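Local coordinates for protein sulfite dehydrogenase (Paracoccus pantotrophus, PDB 2XTS) that oxidises protein-bound sulfane sulfur in the bacterial Sox pathway, using a molybdenum cofactor and passing electrons to heme c of its cytochrome partner, at residues Glu47-His59 and Gln68-Ile80. Sequence-based numbering, arbitrary orientation.
Sequences ESPVSSINFTPIH and QGCAFERHHSGAI. With MTE (phosphonic acidmono-(2-amino-5,6-dimercapto-4-oxo-3,7,8a,9,10,10a-hexahydro-4H-8-oxa-1,3,9,10-tetraaza-anthracen-7-ylmethyl)ester), chain E; HEC (heme c), chain K; 2MO (molybdenum (IV)oxide), chain F.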
ATOM      1  N   GLU A  47       9.977  -2.319 -29.365  1.00 16.66           N
ATOM      2  CA  GLU A  47       9.407  -1.771 -30.607  1.00 17.58           C
ATOM      3  C   GLU A  47       7.959  -1.312 -30.522  1.00 16.73           C
ATOM      4  O   GLU A  47       7.506  -0.584 -31.399  1.00 19.72           O
ATOM      5  CB  GLU A  47       9.516  -2.701 -31.822  1.00 18.87           C
ATOM      6  CG  GLU A  47       8.749  -2.061 -33.046  0.50 20.51           C
ATOM      7  CD  GLU A  47       9.363  -2.266 -34.403  0.50 22.92           C
ATOM      8  OE1 GLU A  47       9.205  -1.394 -35.293  0.50 23.92           O
ATOM      9  OE2 GLU A  47       9.991  -3.302 -34.603  0.50 25.56           O
ATOM     10  N   SER A  48       7.231  -1.758 -29.504  1.00 14.69           N
ATOM     11  CA  SER A  48       5.825  -1.430 -29.366  1.00 13.37           C
ATOM     12  C   SER A  48       5.540  -1.119 -27.908  1.00 12.55           C
ATOM     13  O   SER A  48       6.015  -1.842 -27.036  1.00 13.11           O
ATOM     14  CB  SER A  48       4.963  -2.616 -29.800  1.00 13.83           C
ATOM     15  OG  SER A  48       3.608  -2.393 -29.430  1.00 14.46           O
ATOM     16  N   PRO A  49       4.724  -0.095 -27.639  1.00 11.24           N
ATOM     17  CA  PRO A  49       4.447   0.246 -26.242  1.00 10.61           C
ATOM     18  C   PRO A  49       3.412  -0.666 -25.580  1.00 10.33           C
ATOM     19  O   PRO A  49       3.211  -0.564 -24.372  1.00 10.67           O
ATOM     20  CB  PRO A  49       3.945   1.691 -26.337  1.00 11.39           C
ATOM     21  CG  PRO A  49       3.369   1.778 -27.687  1.00 12.95           C
ATOM     22  CD  PRO A  49       4.175   0.895 -28.583  1.00 12.38           C
ATOM     23  N   VAL A  50       2.795  -1.565 -26.356  1.00 10.46           N
ATOM     24  CA  VAL A  50       1.942  -2.611 -25.781  1.00 10.15           C
ATOM     25  C   VAL A  50       2.668  -3.924 -25.447  1.00  9.51           C
ATOM     26  O   VAL A  50       2.135  -4.733 -24.694  1.00  9.87           O
ATOM     27  CB  VAL A  50       0.642  -2.871 -26.577  1.00 10.87           C
ATOM     28  CG1 VAL A  50      -0.166  -1.601 -26.667  1.00 12.42           C
ATOM     29  CG2 VAL A  50       0.918  -3.434 -27.951  1.00 11.99           C
ATOM     30  N   SER A  51       3.856  -4.142 -26.010  1.00  8.98           N
ATOM     31  CA  SER A  51       4.724  -5.207 -25.522  1.00  8.53           C
ATOM     32  C   SER A  51       5.997  -4.563 -24.999  1.00  8.00           C
ATOM     33  O   SER A  51       6.981  -4.406 -25.697  1.00  9.18           O
ATOM     34  CB  SER A  51       5.015  -6.312 -26.553  1.00  9.47           C
ATOM     35  OG  SER A  51       5.856  -7.301 -25.955  1.00 10.47           O
ATOM     36  N   SER A  52       5.945  -4.155 -23.750  1.00  7.43           N
ATOM     37  CA  SER A  52       6.923  -3.253 -23.203  1.00  8.01           C
ATOM     38  C   SER A  52       6.846  -3.257 -21.687  1.00  7.61           C
ATOM     39  O   SER A  52       6.162  -4.075 -21.061  1.00  7.82           O
ATOM     40  CB  SER A  52       6.716  -1.848 -23.796  1.00  9.35           C
ATOM     41  OG  SER A  52       7.800  -0.986 -23.513  1.00 11.14           O
ATOM     42  N   ILE A  53       7.610  -2.323 -21.135  1.00  7.78           N
ATOM     43  CA  ILE A  53       7.954  -2.251 -19.730  1.00  8.48           C
ATOM     44  C   ILE A  53       7.904  -0.785 -19.314  1.00  7.73           C
ATOM     45  O   ILE A  53       8.278   0.105 -20.083  1.00  8.42           O
ATOM     46  CB  ILE A  53       9.400  -2.799 -19.532  1.00  9.35           C
ATOM     47  CG1 ILE A  53       9.824  -2.832 -18.068  1.00  9.53           C
ATOM     48  CG2 ILE A  53      10.459  -2.039 -20.386  1.00 10.35           C
ATOM     49  CD1 ILE A  53       9.123  -3.843 -17.288  1.00 10.64           C
ATOM     50  N   ASN A  54       7.502  -0.529 -18.067  1.00  7.05           N
ATOM     51  CA  ASN A  54       7.792   0.755 -17.439  1.00  7.48           C
ATOM     52  C   ASN A  54       8.415   0.497 -16.074  1.00  6.53           C
ATOM     53  O   ASN A  54       8.631  -0.668 -15.717  1.00  7.78           O
ATOM     54  CB  ASN A  54       6.584   1.694 -17.444  1.00  7.22           C
ATOM     55  CG  ASN A  54       5.443   1.223 -16.568  1.00  6.84           C
ATOM     56  OD1 ASN A  54       5.667   0.587 -15.543  1.00  7.68           O
ATOM     57  ND2 ASN A  54       4.205   1.600 -16.929  1.00  9.28           N
ATOM     58  N   PHE A  55       8.775   1.556 -15.351  1.00  6.23           N
ATOM     59  CA  PHE A  55       9.688   1.410 -14.233  1.00  6.35           C
ATOM     60  C   PHE A  55       9.147   2.054 -12.964  1.00  6.03           C
ATOM     61  O   PHE A  55       8.710   3.200 -12.992  1.00  6.19           O
ATOM     62  CB  PHE A  55      11.032   2.065 -14.596  1.00  6.74           C
ATOM     63  CG  PHE A  55      11.733   1.405 -15.739  1.00  7.02           C
ATOM     64  CD1 PHE A  55      11.489   1.813 -17.042  1.00  7.52           C
ATOM     65  CD2 PHE A  55      12.598   0.349 -15.517  1.00  6.99           C
ATOM     66  CE1 PHE A  55      12.089   1.157 -18.108  1.00  8.68           C
ATOM     67  CE2 PHE A  55      13.223  -0.277 -16.580  1.00  8.82           C
ATOM     68  CZ  PHE A  55      12.964   0.127 -17.861  1.00  8.95           C
ATOM     69  N   THR A  56       9.185   1.311 -11.863  1.00  5.70           N
ATOM     70  CA  THR A  56       8.775   1.824 -10.559  1.00  5.63           C
ATOM     71  C   THR A  56       9.770   2.884 -10.070  1.00  5.70           C
ATOM     72  O   THR A  56      10.966   2.688 -10.209  1.00  6.06           O
ATOM     73  CB  THR A  56       8.799   0.678  -9.513  1.00  6.29           C
ATOM     74  OG1 THR A  56       8.009  -0.416  -9.982  1.00  6.04           O
ATOM     75  CG2 THR A  56       8.322   1.127  -8.147  1.00  6.68           C
ATOM     76  N   PRO A  57       9.282   3.991  -9.482  1.00  5.45           N
ATOM     77  CA  PRO A  57      10.171   5.059  -8.987  1.00  5.37           C
ATOM     78  C   PRO A  57      10.835   4.696  -7.666  1.00  6.41           C
ATOM     79  O   PRO A  57      10.691   5.420  -6.693  1.00  6.92           O
ATOM     80  CB  PRO A  57       9.227   6.253  -8.842  1.00  6.09           C
ATOM     81  CG  PRO A  57       7.930   5.646  -8.517  1.00  5.75           C
ATOM     82  CD  PRO A  57       7.864   4.396  -9.377  1.00  5.29           C
ATOM     83  N   ILE A  58      11.631   3.625  -7.672  1.00  6.65           N
ATOM     84  CA  ILE A  58      12.271   3.165  -6.451  1.00  6.77           C
ATOM     85  C   ILE A  58      13.302   4.131  -5.873  1.00  7.38           C
ATOM     86  O   ILE A  58      13.679   3.982  -4.750  1.00  9.09           O
ATOM     87  CB  ILE A  58      12.880   1.755  -6.615  1.00  6.65           C
ATOM     88  CG1 ILE A  58      13.963   1.715  -7.701  1.00  7.92           C
ATOM     89  CG2 ILE A  58      11.778   0.706  -6.853  1.00  8.11           C
ATOM     90  CD1 ILE A  58      14.855   0.504  -7.621  1.00  9.87           C
ATOM     91  N   HIS A  59      13.787   5.103  -6.637  1.00  6.55           N
ATOM     92  CA  HIS A  59      14.653   6.130  -6.077  1.00  7.34           C
ATOM     93  C   HIS A  59      13.967   6.948  -4.999  1.00  7.81           C
ATOM     94  O   HIS A  59      14.617   7.440  -4.101  1.00  8.50           O
ATOM     95  CB  HIS A  59      15.144   7.038  -7.190  1.00  7.58           C
ATOM     96  CG  HIS A  59      14.061   7.828  -7.845  1.00  6.96           C
ATOM     97  ND1 HIS A  59      13.047   7.229  -8.556  1.00  7.64           N
ATOM     98  CD2 HIS A  59      13.887   9.167  -7.979  1.00  7.90           C
ATOM     99  CE1 HIS A  59      12.255   8.158  -9.048  1.00  7.31           C
ATOM    100  NE2 HIS A  59      12.743   9.348  -8.722  1.00  7.39           N
ATOM    101  N   GLN A  68       0.612   0.869  -5.449  1.00  6.62           N
ATOM    102  CA  GLN A  68       0.224   0.164  -6.632  1.00  6.42           C
ATOM    103  C   GLN A  68       0.037   1.080  -7.828  1.00  6.80           C
ATOM    104  O   GLN A  68       0.237   0.640  -8.960  1.00  7.99           O
ATOM    105  CB  GLN A  68      -0.987  -0.748  -6.389  1.00  7.72           C
ATOM    106  CG  GLN A  68      -2.128  -0.140  -5.627  1.00  7.19           C
ATOM    107  CD  GLN A  68      -2.072  -0.322  -4.116  1.00  7.14           C
ATOM    108  OE1 GLN A  68      -0.996  -0.323  -3.513  1.00  8.07           O
ATOM    109  NE2 GLN A  68      -3.231  -0.498  -3.510  1.00  8.72           N
ATOM    110  N   GLY A  69      -0.300   2.340  -7.602  1.00  6.30           N
ATOM    111  CA  GLY A  69      -0.427   3.258  -8.704  1.00  6.64           C
ATOM    112  C   GLY A  69       0.868   3.580  -9.432  1.00  6.87           C
ATOM    113  O   GLY A  69       0.823   4.026 -10.576  1.00  6.32           O
ATOM    114  N   CYS A  70       2.012   3.404  -8.774  1.00  5.68           N
ATOM    115  CA  CYS A  70       3.283   3.582  -9.479  1.00  6.36           C
ATOM    116  C   CYS A  70       4.131   2.329  -9.570  1.00  6.13           C
ATOM    117  O   CYS A  70       5.293   2.388  -9.935  1.00  7.90           O
ATOM    118  CB  CYS A  70       4.112   4.705  -8.885  1.00  7.20           C
ATOM    119  SG  CYS A  70       4.623   4.535  -7.183  1.00  9.87           S
ATOM    120  N   ALA A  71       3.529   1.186  -9.288  1.00  6.36           N
ATOM    121  CA  ALA A  71       4.178  -0.106  -9.420  1.00  6.26           C
ATOM    122  C   ALA A  71       4.277  -0.468 -10.901  1.00  6.38           C
ATOM    123  O   ALA A  71       3.298  -0.345 -11.655  1.00  7.36           O
ATOM    124  CB  ALA A  71       3.410  -1.155  -8.654  1.00  6.44           C
ATOM    125  N   PHE A  72       5.463  -0.910 -11.320  1.00  6.22           N
ATOM    126  CA  PHE A  72       5.736  -1.122 -12.741  1.00  6.29           C
ATOM    127  C   PHE A  72       4.757  -2.070 -13.398  1.00  5.71           C
ATOM    128  O   PHE A  72       4.125  -2.913 -12.739  1.00  5.97           O
ATOM    129  CB  PHE A  72       7.171  -1.615 -13.002  1.00  6.12           C
ATOM    130  CG  PHE A  72       7.363  -3.111 -12.904  1.00  6.20           C
ATOM    131  CD1 PHE A  72       7.294  -3.789 -11.715  1.00  5.99           C
ATOM    132  CD2 PHE A  72       7.643  -3.840 -14.044  1.00  7.08           C
ATOM    133  CE1 PHE A  72       7.479  -5.152 -11.664  1.00  7.29           C
ATOM    134  CE2 PHE A  72       7.832  -5.187 -13.987  1.00  6.27           C
ATOM    135  CZ  PHE A  72       7.756  -5.857 -12.816  1.00  7.38           C
ATOM    136  N   GLU A  73       4.683  -1.946 -14.718  1.00  5.89           N
ATOM    137  CA  GLU A  73       3.880  -2.773 -15.620  1.00  6.93           C
ATOM    138  C   GLU A  73       4.777  -3.426 -16.630  1.00  6.87           C
ATOM    139  O   GLU A  73       5.675  -2.807 -17.174  1.00  7.67           O
ATOM    140  CB  GLU A  73       2.950  -1.877 -16.431  1.00  8.15           C
ATOM    141  CG  GLU A  73       1.941  -1.076 -15.650  1.00  9.64           C
ATOM    142  CD  GLU A  73       1.241  -0.067 -16.540  1.00  9.23           C
ATOM    143  OE1 GLU A  73       0.521  -0.452 -17.489  1.00  9.84           O
ATOM    144  OE2 GLU A  73       1.407   1.129 -16.300  1.00 11.59           O
ATOM    145  N   ARG A  74       4.495  -4.677 -16.940  1.00  6.88           N
ATOM    146  CA  ARG A  74       5.075  -5.351 -18.111  1.00  6.78           C
ATOM    147  C   ARG A  74       3.940  -6.103 -18.800  1.00  6.72           C
ATOM    148  O   ARG A  74       3.314  -6.978 -18.199  1.00  6.45           O
ATOM    149  CB  ARG A  74       6.233  -6.285 -17.739  1.00  6.73           C
ATOM    150  CG  ARG A  74       7.245  -6.522 -18.854  1.00  8.13           C
ATOM    151  CD  ARG A  74       6.714  -7.290 -20.031  1.00  7.69           C
ATOM    152  NE  ARG A  74       7.854  -7.822 -20.781  1.00  7.93           N
ATOM    153  CZ  ARG A  74       7.970  -7.838 -22.100  1.00  7.69           C
ATOM    154  NH1 ARG A  74       7.017  -7.346 -22.895  1.00  9.27           N
ATOM    155  NH2 ARG A  74       9.089  -8.338 -22.623  1.00 10.24           N
ATOM    156  N   HIS A  75       3.669  -5.740 -20.046  1.00  6.14           N
ATOM    157  CA  HIS A  75       2.650  -6.398 -20.878  1.00  6.55           C
ATOM    158  C   HIS A  75       3.262  -6.881 -22.175  1.00  6.33           C
ATOM    159  O   HIS A  75       4.288  -6.368 -22.607  1.00  6.90           O
ATOM    160  CB  HIS A  75       1.512  -5.432 -21.257  1.00  7.21           C
ATOM    161  CG  HIS A  75       1.030  -4.628 -20.117  1.00  6.86           C
ATOM    162  ND1 HIS A  75       0.904  -3.249 -20.111  1.00  9.66           N
ATOM    163  CD2 HIS A  75       0.709  -5.053 -18.879  1.00  5.31           C
ATOM    164  CE1 HIS A  75       0.478  -2.869 -18.913  1.00  5.92           C
ATOM    165  NE2 HIS A  75       0.346  -3.950 -18.155  1.00  9.57           N
ATOM    166  N   HIS A  76       2.587  -7.830 -22.809  1.00  6.58           N
ATOM    167  CA  HIS A  76       2.971  -8.292 -24.143  1.00  6.72           C
ATOM    168  C   HIS A  76       1.906  -8.000 -25.207  1.00  6.26           C
ATOM    169  O   HIS A  76       2.237  -7.974 -26.391  1.00  7.99           O
ATOM    170  CB  HIS A  76       3.338  -9.781 -24.155  1.00  7.40           C
ATOM    171  CG  HIS A  76       4.524 -10.126 -23.305  1.00  7.48           C
ATOM    172  ND1 HIS A  76       5.770 -10.477 -23.787  1.00  9.61           N
ATOM    173  CD2 HIS A  76       4.618 -10.178 -21.956  1.00  5.20           C
ATOM    174  CE1 HIS A  76       6.571 -10.719 -22.753  1.00  6.19           C
ATOM    175  NE2 HIS A  76       5.892 -10.538 -21.641  1.00 10.27           N
ATOM    176  N   SER A  77       0.655  -7.747 -24.798  1.00  7.30           N
ATOM    177  CA  SER A  77      -0.392  -7.280 -25.723  1.00  7.38           C
ATOM    178  C   SER A  77      -1.250  -6.222 -25.044  1.00  8.13           C
ATOM    179  O   SER A  77      -2.418  -6.070 -25.358  1.00  8.90           O
ATOM    180  CB  SER A  77      -1.247  -8.404 -26.287  1.00  7.55           C
ATOM    181  OG  SER A  77      -1.947  -9.105 -25.275  1.00  7.92           O
ATOM    182  N   GLY A  78      -0.626  -5.457 -24.141  1.00  7.91           N
ATOM    183  CA  GLY A  78      -1.270  -4.354 -23.419  1.00  7.99           C
ATOM    184  C   GLY A  78      -2.054  -4.804 -22.186  1.00  7.68           C
ATOM    185  O   GLY A  78      -2.224  -5.990 -21.931  1.00  8.45           O
ATOM    186  N   ALA A  79      -2.518  -3.829 -21.416  1.00  8.26           N
ATOM    187  CA  ALA A  79      -3.277  -4.062 -20.205  1.00  7.42           C
ATOM    188  C   ALA A  79      -4.740  -4.173 -20.588  1.00  7.98           C
ATOM    189  O   ALA A  79      -5.335  -3.193 -21.023  1.00  9.64           O
ATOM    190  CB  ALA A  79      -3.073  -2.903 -19.231  1.00  8.10           C
ATOM    191  N   ILE A  80      -5.330  -5.349 -20.405  1.00  7.20           N
ATOM    192  CA  ILE A  80      -6.716  -5.571 -20.834  1.00  7.37           C
ATOM    193  C   ILE A  80      -7.709  -5.309 -19.722  1.00  7.58           C
ATOM    194  O   ILE A  80      -7.388  -5.398 -18.541  1.00  7.58           O
ATOM    195  CB  ILE A  80      -6.918  -7.016 -21.368  1.00  7.71           C
ATOM    196  CG1 ILE A  80      -6.569  -8.063 -20.304  1.00  8.50           C
ATOM    197  CG2 ILE A  80      -6.073  -7.221 -22.635  1.00  8.66           C
ATOM    198  CD1 ILE A  80      -7.116  -9.466 -20.609  1.00  9.42           C
TER
HETATM  199  N1  MTE E 500       0.694 -12.032 -17.789  1.00  1.84           N
HETATM  200  C2  MTE E 500       0.066 -11.910 -18.954  1.00  1.98           C
HETATM  201  N2  MTE E 500      -1.136 -12.507 -19.108  1.00  2.25           N
HETATM  202  N3  MTE E 500       0.578 -11.193 -19.972  1.00  1.71           N
HETATM  203  C4  MTE E 500       1.782 -10.557 -19.889  1.00  1.99           C
HETATM  204  O4  MTE E 500       2.181  -9.902 -20.874  1.00  2.29           O
HETATM  205  N5  MTE E 500       3.805 -10.152 -18.460  1.00  2.13           N
HETATM  206  C6  MTE E 500       4.562 -10.863 -17.456  1.00  2.15           C
HETATM  207  C7  MTE E 500       3.824 -11.098 -16.148  1.00  0.97           C
HETATM  208  N8  MTE E 500       2.525 -11.662 -16.406  1.00  0.67           N
HETATM  209  C9  MTE E 500       2.539 -10.671 -18.658  1.00  1.89           C
HETATM  210  C10 MTE E 500       1.924 -11.470 -17.591  1.00  2.16           C
HETATM  211  C1' MTE E 500       5.901 -10.216 -17.151  1.00  1.65           C
HETATM  212  S1' MTE E 500       7.201 -10.381 -18.312  1.00  2.47           S
HETATM  213  C2' MTE E 500       6.140  -9.588 -15.975  1.00  1.29           C
HETATM  214  S2' MTE E 500       7.702  -9.014 -15.544  1.00  2.44           S
HETATM  215  C3' MTE E 500       5.007  -9.420 -14.986  1.00  1.67           C
HETATM  216  O3' MTE E 500       3.725  -9.858 -15.467  1.00  1.77           O
HETATM  217  C4' MTE E 500       4.839  -7.954 -14.634  1.00  2.01           C
HETATM  218  O4' MTE E 500       3.822  -7.811 -13.634  1.00  2.04           O
HETATM  219  P   MTE E 500       3.217  -6.337 -13.455  1.00  2.05           P
HETATM  220  O1P MTE E 500       4.495  -5.547 -13.040  1.00  2.28           O
HETATM  221  O2P MTE E 500       2.698  -5.821 -14.757  1.00  2.22           O
HETATM  222  O3P MTE E 500       2.245  -6.450 -12.332  1.00  2.34           O
HETATM  223 FE   HEC K 500       4.487 -11.345 -35.160  1.00  2.28          FE
HETATM  224  CHA HEC K 500       6.502 -11.912 -32.486  1.00  1.88           C
HETATM  225  CHB HEC K 500       4.906 -14.582 -36.143  1.00  2.18           C
HETATM  226  CHC HEC K 500       2.228 -10.868 -37.593  1.00  2.16           C
HETATM  227  CHD HEC K 500       4.577  -8.026 -34.576  1.00  2.26           C
HETATM  228  NA  HEC K 500       5.503 -12.935 -34.456  1.00  2.17           N
HETATM  229  C1A HEC K 500       6.330 -12.939 -33.357  1.00  2.09           C
HETATM  230  C2A HEC K 500       6.973 -14.228 -33.242  1.00  2.38           C
HETATM  231  C3A HEC K 500       6.522 -14.967 -34.266  1.00  2.29           C
HETATM  232  C4A HEC K 500       5.596 -14.164 -35.033  1.00  2.33           C
HETATM  233  CMA HEC K 500       6.870 -16.428 -34.623  1.00  2.58           C
HETATM  234  CAA HEC K 500       7.983 -14.621 -32.133  1.00  2.68           C
HETATM  235  CBA HEC K 500       9.389 -14.118 -32.460  1.00  2.83           C
HETATM  236  CGA HEC K 500      10.415 -14.560 -31.457  1.00  3.00           C
HETATM  237  O1A HEC K 500      10.102 -14.694 -30.273  1.00  2.80           O
HETATM  238  O2A HEC K 500      11.546 -14.811 -31.935  1.00  3.46           O
HETATM  239  NB  HEC K 500       3.682 -12.492 -36.551  1.00  2.19           N
HETATM  240  C1B HEC K 500       3.959 -13.831 -36.808  1.00  2.50           C
HETATM  241  C2B HEC K 500       3.003 -14.330 -37.773  1.00  2.40           C
HETATM  242  C3B HEC K 500       2.276 -13.289 -38.204  1.00  2.47           C
HETATM  243  C4B HEC K 500       2.669 -12.140 -37.427  1.00  1.93           C
HETATM  244  CMB HEC K 500       3.066 -15.760 -38.344  1.00  2.83           C
HETATM  245  CAB HEC K 500       1.136 -13.290 -39.212  1.00  2.74           C
HETATM  246  CBB HEC K 500       0.089 -14.373 -38.825  1.00  3.15           C
HETATM  247  NC  HEC K 500       3.575  -9.717 -35.936  1.00  2.16           N
HETATM  248  C1C HEC K 500       2.698  -9.735 -36.978  1.00  2.30           C
HETATM  249  C2C HEC K 500       2.299  -8.382 -37.273  1.00  2.57           C
HETATM  250  C3C HEC K 500       2.954  -7.583 -36.420  1.00  2.86           C
HETATM  251  C4C HEC K 500       3.799  -8.419 -35.611  1.00  2.14           C
HETATM  252  CMC HEC K 500       1.279  -7.985 -38.362  1.00  3.07           C
HETATM  253  CAC HEC K 500       3.004  -6.062 -36.282  1.00  3.56           C
HETATM  254  CBC HEC K 500       1.755  -5.258 -36.320  1.00  3.09           C
HETATM  255  ND  HEC K 500       5.371 -10.193 -33.772  1.00  2.18           N
HETATM  256  C1D HEC K 500       5.171  -8.832 -33.641  1.00  2.04           C
HETATM  257  C2D HEC K 500       5.756  -8.352 -32.416  1.00  2.35           C
HETATM  258  C3D HEC K 500       6.317  -9.552 -31.764  1.00  2.30           C
HETATM  259  C4D HEC K 500       6.067 -10.640 -32.657  1.00  2.26           C
HETATM  260  CMD HEC K 500       5.741  -6.958 -31.805  1.00  2.92           C
HETATM  261  CAD HEC K 500       7.016  -9.567 -30.416  1.00  2.54           C
HETATM  262  CBD HEC K 500       5.978  -9.803 -29.322  1.00  2.57           C
HETATM  263  CGD HEC K 500       6.580  -9.902 -27.949  1.00  2.69           C
HETATM  264  O1D HEC K 500       7.827  -9.999 -27.816  1.00  3.33           O
HETATM  265  O2D HEC K 500       5.791  -9.985 -26.987  1.00  3.05           O
HETATM  266 MO   2MO F 501       9.213  -9.832 -17.188  1.00  2.84          MO
HETATM  267  OT1 2MO F 501       9.946 -11.333 -16.534  1.00  3.00           O
HETATM  268  OT2 2MO F 501       9.770  -9.446 -19.026  1.00  3.23           O
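Ser52 and His75 form the hydrogen-bonded pair of a two-pair antiparallel ladder, with Ser52 N to His75 O at 3.0 Å and His75 N returning to Ser52 O; Ile53 and Arg74 follow as the non-hydrogen-bonded pair. Beyond the ladder, Gly78 N donates to Val50 O, while Asn54 N donates to Glu73 O. The return bond there goes to a side chain: Asn54 OD1 receives Glu73 N at 2.8 Å, from above the carbonyl plane. Separately, Thr56 OG1, also hydrogen-bonded to Ile143 O, receives Phe72 N at 2.9 Å.

On the Ile53–Arg74 face, Ile53 CD1 meets the edge of the Phe72 ring at CD2, 3.6 Å away, while MTE O1P lies over one ring face. Arg74, bent at chi2 (-67°), sets NH1 over the centre of the His76 ring, 3.4 Å above its plane. NH1 spans Ser51 OG and His75 O, both in the guanidinium plane, which helps fix its rotation, and NE donates to OT2 of the molybdenum oxide at 3.1 Å, nearly straight at 163°. Ser51 OG and His76 ND1 both donate to heme propionate oxygen O2D, the former at 2.9 Å. This ladder thus lines the molybdopterin pocket of a sulfite oxidase-family domain and reaches the cytochrome heme.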